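Local coordinates for protein putative L-alanine-DL-glutamate epimerase (Burkholderia xenovorans, PDB 3GO2) that binds magnesium ions and probably acts as a racemase or epimerase of the mandelate racemase/muconate lactonizing enzyme family, at residues A[120-125]-A[243-248]; A[201-206]-A[214-219]. One frame throughout, in Å; residues are numbered along the deposited sequence.

Contact 1 (A[120-125]-A[243-248]); sequences PVYWSH and WVEIDS
Y122 and W243 reach toward each other from strands 118-123 and 243-245, and their side chains cross at about a right angle. The backbones stay far apart: the CA atoms of Y122 and W243 are 11.6 Å from each other. The benzene part of the indole meets the phenol end of the tyrosine. Y122 OH lies 3.7 Å from W243 CZ2, and Y122 CE2 is 3.9 Å from W243 CH2. The ring planes stand at 79°, but the approach is oblique. In both residues CG sits between the backbone N and the carbonyl carbon (chi1 68° in Y122). This crowded position turns each ring toward the other strand. The two rings meet in the interior of the enolase-type barrel, beside the magnesium site. E245 follows with an extended chain. E245 OE2 takes a weak hydrogen bond from W243 NE1 at 3.0 Å, bent to 134°. E245 OE2 and Y122 OH are 4.3 Å apart and do not bond. K163 joins them: its NZ forms a salt bridge with E245 OE2 and a hydrogen bond with Y122 OH. The buried rings thus lie beside a polar network that probably helps orient E245, a magnesium ligand.

Contact 2 (A[201-206]-A[214-219]); sequences AHLEAL and VEILLD. With MG (magnesium ion), chain B.
I216 is the side chain on which L203 and L206 of helix 193-210 both rest. L203 and L206 lie one turn apart and point toward strand 215-219, while I216 points back at them. Its CG2 methyl is touched by two branches: L203 CD2 lies 3.9 Å from I216 CG2, and L206 CD2 is also 3.9 Å from I216 CG2. Both leucines approach the isoleucine at a slant. The I216 torsion (chi1 -68°) sets CG2 anti to the backbone N and CG1 anti to the carbonyl carbon. With the chain extended beyond CG1, CD1 reaches the L206 end, where I216 CD1 is 4.1 Å from L206 CD2. L203 also uses its other branch. L203 CD1 meets L218 CD2 at 4.1 Å, with the two side chains at about a right angle. L218 does not leave the strand toward the helix. Its extended first torsion (chi1 177°) and the bend beyond it bring CD2 close.

The contact is wholly apolar, and no hydrogen bond joins the two segments. Helix and strand axes run nearly antiparallel, at 158°, and approach to 10.5 Å. V147 and A151 of helix 144-156 also pack on L206. L217 points away from the helix and packs on W243.

D219 ends the strand. D219 OD2 binds the magnesium ion at 2.3 Å, and D219 OD1 accepts a hydrogen bond from a water that also binds the metal. E269 binds the same ion. A helix packed on the outer face of a parallel strand, with a metal ligand at the strand's C-terminal end, is characteristic of the TIM-like barrel of the enolase superfamily.

From the N terminus, the chain passes the N-terminal domain and reaches strand 118-123, the first partner of contact 1. It then runs through strand 161-168 and helix 193-210 to strand 215-219. Contact 2 closes this short helix-to-strand connection. The chain goes on through helix 226-235 to strand 243-245, where contact 1 closes. Contact 2 is thus nested inside the loop of contact 1. Strands 215-219 and 243-245 are parallel neighbours, with probable hydrogen bonds from E245 N to L218 O and from L218 N to W243 O. Contact 1 joins two non-adjacent strands through side chains that meet inside the barrel; contact 2 joins a strand to its outer helix layer.

Contact 1 (A[120-125]-A[243-248])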
loop_
_atom_site.group_PDB
_atom_site.type_symbol
_atom_site.label_atom_id
_atom_site.label_comp_id
_atom_site.label_asym_id
_atom_site.label_seq_id
_atom_site.Cartn_x
_atom_site.Cartn_y
_atom_site.Cartn_z
ATOM N N PRO A 120 -37.756 8.447 -8.196
ATOM C CA PRO A 120 -37.381 9.287 -9.335
ATOM C C PRO A 120 -36.676 8.451 -10.387
ATOM O O PRO A 120 -35.873 7.561 -10.062
ATOM C CB PRO A 120 -36.424 10.321 -8.735
ATOM C CG PRO A 120 -36.717 10.287 -7.277
ATOM C CD PRO A 120 -37.070 8.866 -6.963
ATOM N N VAL A 121 -37.017 8.729 -11.641
ATOM C CA VAL A 121 -36.414 8.050 -12.762
ATOM C C VAL A 121 -35.663 8.995 -13.678
ATOM O O VAL A 121 -35.753 10.223 -13.572
ATOM C CB VAL A 121 -37.438 7.218 -13.591
ATOM C CG1 VAL A 121 -38.071 6.157 -12.720
ATOM C CG2 VAL A 121 -38.494 8.106 -14.252
ATOM N N TYR A 122 -34.875 8.395 -14.555
ATOM C CA TYR A 122 -34.394 9.078 -15.750
ATOM C C TYR A 122 -34.888 8.323 -16.974
ATOM O O TYR A 122 -35.020 7.095 -16.947
ATOM C CB TYR A 122 -32.868 9.243 -15.749
ATOM C CG TYR A 122 -31.981 8.006 -15.885
ATOM C CD1 TYR A 122 -31.613 7.516 -17.137
ATOM C CD2 TYR A 122 -31.492 7.353 -14.761
ATOM C CE1 TYR A 122 -30.792 6.412 -17.271
ATOM C CE2 TYR A 122 -30.644 6.257 -14.889
ATOM C CZ TYR A 122 -30.291 5.800 -16.134
ATOM O OH TYR A 122 -29.462 4.694 -16.245
ATOM N N TRP A 123 -35.225 9.072 -18.018
ATOM C CA TRP A 123 -35.658 8.523 -19.280
ATOM C C TRP A 123 -34.400 8.135 -20.054
ATOM O O TRP A 123 -33.647 9.004 -20.539
ATOM C CB TRP A 123 -36.508 9.577 -20.027
ATOM C CG TRP A 123 -36.936 9.248 -21.420
ATOM C CD1 TRP A 123 -36.493 8.232 -22.223
ATOM C CD2 TRP A 123 -37.895 9.980 -22.204
ATOM N NE1 TRP A 123 -37.105 8.296 -23.452
ATOM C CE2 TRP A 123 -37.965 9.363 -23.466
ATOM C CE3 TRP A 123 -38.692 11.101 -21.951
ATOM C CZ2 TRP A 123 -38.828 9.822 -24.489
ATOM C CZ3 TRP A 123 -39.543 11.554 -22.961
ATOM C CH2 TRP A 123 -39.602 10.915 -24.203
ATOM N N SER A 124 -34.182 6.828 -20.137
ATOM C CA SER A 124 -32.956 6.279 -20.721
ATOM C C SER A 124 -33.044 6.091 -22.226
ATOM O O SER A 124 -34.132 6.158 -22.812
ATOM C CB SER A 124 -32.619 4.977 -20.005
ATOM O OG SER A 124 -31.268 4.593 -20.216
ATOM N N HIS A 125 -31.905 5.851 -22.869
ATOM C CA HIS A 125 -31.865 5.693 -24.336
ATOM C C HIS A 125 -32.654 6.791 -25.048
ATOM O O HIS A 125 -33.507 6.531 -25.938
ATOM C CB HIS A 125 -32.350 4.314 -24.721
ATOM C CG HIS A 125 -31.565 3.234 -24.041
ATOM N ND1 HIS A 125 -32.002 2.618 -22.890
ATOM C CD2 HIS A 125 -30.323 2.749 -24.286
ATOM C CE1 HIS A 125 -31.077 1.767 -22.477
ATOM N NE2 HIS A 125 -30.052 1.822 -23.306
ATOM N N TRP A 243 -24.167 12.287 -14.576
ATOM C CA TRP A 243 -23.100 11.328 -14.487
ATOM C C TRP A 243 -22.527 11.030 -15.869
ATOM O O TRP A 243 -23.190 11.242 -16.899
ATOM C CB TRP A 243 -23.508 10.054 -13.727
ATOM C CG TRP A 243 -24.345 8.983 -14.389
ATOM C CD1 TRP A 243 -24.266 8.520 -15.680
ATOM C CD2 TRP A 243 -25.304 8.166 -13.727
ATOM N NE1 TRP A 243 -25.146 7.485 -15.867
ATOM C CE2 TRP A 243 -25.786 7.230 -14.675
ATOM C CE3 TRP A 243 -25.792 8.107 -12.403
ATOM C CZ2 TRP A 243 -26.747 6.281 -14.353
ATOM C CZ3 TRP A 243 -26.741 7.170 -12.089
ATOM C CH2 TRP A 243 -27.219 6.258 -13.062
ATOM N N VAL A 244 -21.309 10.492 -15.867
ATOM C CA VAL A 244 -20.716 9.876 -17.050
ATOM C C VAL A 244 -20.489 8.409 -16.675
ATOM O O VAL A 244 -19.829 8.081 -15.691
ATOM C CB VAL A 244 -19.393 10.511 -17.460
ATOM C CG1 VAL A 244 -18.805 9.775 -18.667
ATOM C CG2 VAL A 244 -19.585 11.973 -17.752
ATOM N N GLU A 245 -21.112 7.537 -17.453
ATOM C CA GLU A 245 -21.161 6.115 -17.185
ATOM C C GLU A 245 -20.154 5.378 -18.038
ATOM O O GLU A 245 -20.157 5.497 -19.280
ATOM C CB GLU A 245 -22.584 5.633 -17.475
ATOM C CG GLU A 245 -22.897 4.234 -17.114
ATOM C CD GLU A 245 -24.410 3.914 -17.271
ATOM O OE1 GLU A 245 -24.743 2.716 -17.292
ATOM O OE2 GLU A 245 -25.255 4.841 -17.326
ATOM N N ILE A 246 -19.273 4.639 -17.358
ATOM C CA ILE A 246 -18.157 3.954 -17.996
ATOM C C ILE A 246 -18.087 2.538 -17.439
ATOM O O ILE A 246 -17.850 2.374 -16.257
ATOM C CB ILE A 246 -16.827 4.656 -17.697
ATOM C CG1 ILE A 246 -16.817 6.083 -18.261
ATOM C CG2 ILE A 246 -15.636 3.824 -18.275
ATOM C CD1 ILE A 246 -15.594 6.939 -17.881
ATOM N N ASP A 247 -18.296 1.537 -18.289
ATOM C CA ASP A 247 -18.101 0.149 -17.914
ATOM C C ASP A 247 -16.641 -0.214 -18.163
ATOM O O ASP A 247 -16.056 0.161 -19.170
ATOM C CB ASP A 247 -19.049 -0.756 -18.684
ATOM C CG ASP A 247 -20.470 -0.476 -18.355
ATOM O OD1 ASP A 247 -20.831 -0.588 -17.160
ATOM O OD2 ASP A 247 -21.216 -0.120 -19.287
ATOM N N SER A 248 -16.060 -0.951 -17.226
ATOM C CA SER A 248 -14.649 -1.292 -17.270
ATOM C C SER A 248 -14.395 -2.524 -16.443
ATOM O O SER A 248 -14.976 -2.679 -15.349
ATOM C CB SER A 248 -13.843 -0.135 -16.669
ATOM O OG SER A 248 -12.452 -0.415 -16.704
#

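Contact 2 (A[201-206]-A[214-219])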
loop_
_atom_site.group_PDB
_atom_site.type_symbol
_atom_site.label_atom_id
_atom_site.label_comp_id
_atom_site.label_asym_id
_atom_site.label_seq_id
_atom_site.Cartn_x
_atom_site.Cartn_y
_atom_site.Cartn_z
ATOM N N ALA A 201 -21.433 18.271 -30.149
ATOM C CA ALA A 201 -22.576 18.766 -30.944
ATOM C C ALA A 201 -23.892 18.153 -30.446
ATOM O O ALA A 201 -24.892 18.866 -30.266
ATOM C CB ALA A 201 -22.369 18.485 -32.445
ATOM N N HIS A 202 -23.879 16.828 -30.249
ATOM C CA HIS A 202 -25.048 16.094 -29.745
ATOM C C HIS A 202 -25.529 16.572 -28.388
ATOM O O HIS A 202 -26.717 16.856 -28.192
ATOM C CB HIS A 202 -24.723 14.600 -29.705
ATOM C CG HIS A 202 -25.860 13.739 -29.263
ATOM N ND1 HIS A 202 -26.707 13.106 -30.150
ATOM C CD2 HIS A 202 -26.251 13.351 -28.023
ATOM C CE1 HIS A 202 -27.602 12.406 -29.466
ATOM N NE2 HIS A 202 -27.350 12.543 -28.177
ATOM N N LEU A 203 -24.606 16.647 -27.437
ATOM C CA LEU A 203 -24.932 17.073 -26.111
ATOM C C LEU A 203 -25.393 18.544 -26.059
ATOM O O LEU A 203 -26.278 18.880 -25.279
ATOM C CB LEU A 203 -23.730 16.848 -25.179
ATOM C CG LEU A 203 -23.477 15.388 -24.843
ATOM C CD1 LEU A 203 -22.095 15.267 -24.149
ATOM C CD2 LEU A 203 -24.567 14.868 -23.925
ATOM N N GLU A 204 -24.802 19.406 -26.880
ATOM C CA GLU A 204 -25.239 20.825 -26.938
ATOM C C GLU A 204 -26.685 20.952 -27.422
ATOM O O GLU A 204 -27.459 21.748 -26.858
ATOM C CB GLU A 204 -24.275 21.669 -27.767
ATOM C CG GLU A 204 -22.990 21.963 -26.986
ATOM C CD GLU A 204 -21.929 22.684 -27.782
ATOM O OE1 GLU A 204 -22.066 22.757 -29.018
ATOM O OE2 GLU A 204 -20.963 23.184 -27.153
ATOM N N ALA A 205 -27.049 20.144 -28.411
ATOM C CA ALA A 205 -28.432 20.081 -28.904
ATOM C C ALA A 205 -29.371 19.561 -27.840
ATOM O O ALA A 205 -30.476 20.101 -27.619
ATOM C CB ALA A 205 -28.533 19.246 -30.179
ATOM N N LEU A 206 -28.954 18.490 -27.171
ATOM C CA LEU A 206 -29.751 17.962 -26.078
ATOM C C LEU A 206 -29.983 18.978 -24.966
ATOM O O LEU A 206 -31.100 19.106 -24.461
ATOM C CB LEU A 206 -29.092 16.686 -25.523
ATOM C CG LEU A 206 -30.024 15.660 -24.934
ATOM C CD1 LEU A 206 -30.902 15.002 -26.017
ATOM C CD2 LEU A 206 -29.182 14.597 -24.194
ATOM N N VAL A 214 -33.437 20.084 -16.579
ATOM C CA VAL A 214 -33.511 18.660 -16.833
ATOM C C VAL A 214 -32.065 18.188 -16.847
ATOM O O VAL A 214 -31.220 18.779 -17.512
ATOM C CB VAL A 214 -34.202 18.362 -18.172
ATOM C CG1 VAL A 214 -33.979 16.905 -18.590
ATOM C CG2 VAL A 214 -35.684 18.658 -18.045
ATOM N N GLU A 215 -31.773 17.148 -16.075
ATOM C CA GLU A 215 -30.389 16.645 -15.968
ATOM C C GLU A 215 -30.059 15.740 -17.145
ATOM O O GLU A 215 -30.926 15.043 -17.650
ATOM C CB GLU A 215 -30.240 15.867 -14.673
ATOM C CG GLU A 215 -30.352 16.722 -13.444
ATOM C CD GLU A 215 -29.028 17.227 -12.965
ATOM O OE1 GLU A 215 -28.003 16.953 -13.619
ATOM O OE2 GLU A 215 -29.014 17.882 -11.916
ATOM N N ILE A 216 -28.801 15.757 -17.591
ATOM C CA ILE A 216 -28.363 14.933 -18.711
ATOM C C ILE A 216 -27.296 13.954 -18.206
ATOM O O ILE A 216 -26.322 14.364 -17.574
ATOM C CB ILE A 216 -27.798 15.809 -19.852
ATOM C CG1 ILE A 216 -28.941 16.634 -20.479
ATOM C CG2 ILE A 216 -27.138 14.963 -20.929
ATOM C CD1 ILE A 216 -28.480 17.648 -21.501
ATOM N N LEU A 217 -27.530 12.673 -18.463
ATOM C CA LEU A 217 -26.599 11.584 -18.178
ATOM C C LEU A 217 -25.978 11.161 -19.504
ATOM O O LEU A 217 -26.654 11.151 -20.546
ATOM C CB LEU A 217 -27.334 10.384 -17.556
ATOM C CG LEU A 217 -27.910 10.528 -16.145
ATOM C CD1 LEU A 217 -29.063 11.609 -16.014
ATOM C CD2 LEU A 217 -28.415 9.159 -15.744
ATOM N N LEU A 218 -24.701 10.772 -19.467
ATOM C CA LEU A 218 -23.972 10.340 -20.649
ATOM C C LEU A 218 -23.437 8.927 -20.412
ATOM O O LEU A 218 -22.687 8.707 -19.477
ATOM C CB LEU A 218 -22.819 11.274 -20.973
ATOM C CG LEU A 218 -21.920 10.884 -22.154
ATOM C CD1 LEU A 218 -22.709 10.787 -23.491
ATOM C CD2 LEU A 218 -20.756 11.886 -22.286
ATOM N N ASP A 219 -23.835 7.989 -21.249
ATOM C CA ASP A 219 -23.355 6.606 -21.135
ATOM C C ASP A 219 -22.358 6.338 -22.248
ATOM O O ASP A 219 -22.684 6.389 -23.457
ATOM C CB ASP A 219 -24.553 5.658 -21.219
ATOM C CG ASP A 219 -24.246 4.233 -20.811
ATOM O OD1 ASP A 219 -23.063 3.886 -20.583
ATOM O OD2 ASP A 219 -25.223 3.440 -20.754
HETATM MG MG MG B . -25.530 1.534 -19.508
HETATM O O HOH W 1 -23.171 1.591 -19.181
HETATM O O HOH W 2 -25.790 0.439 -20.897
#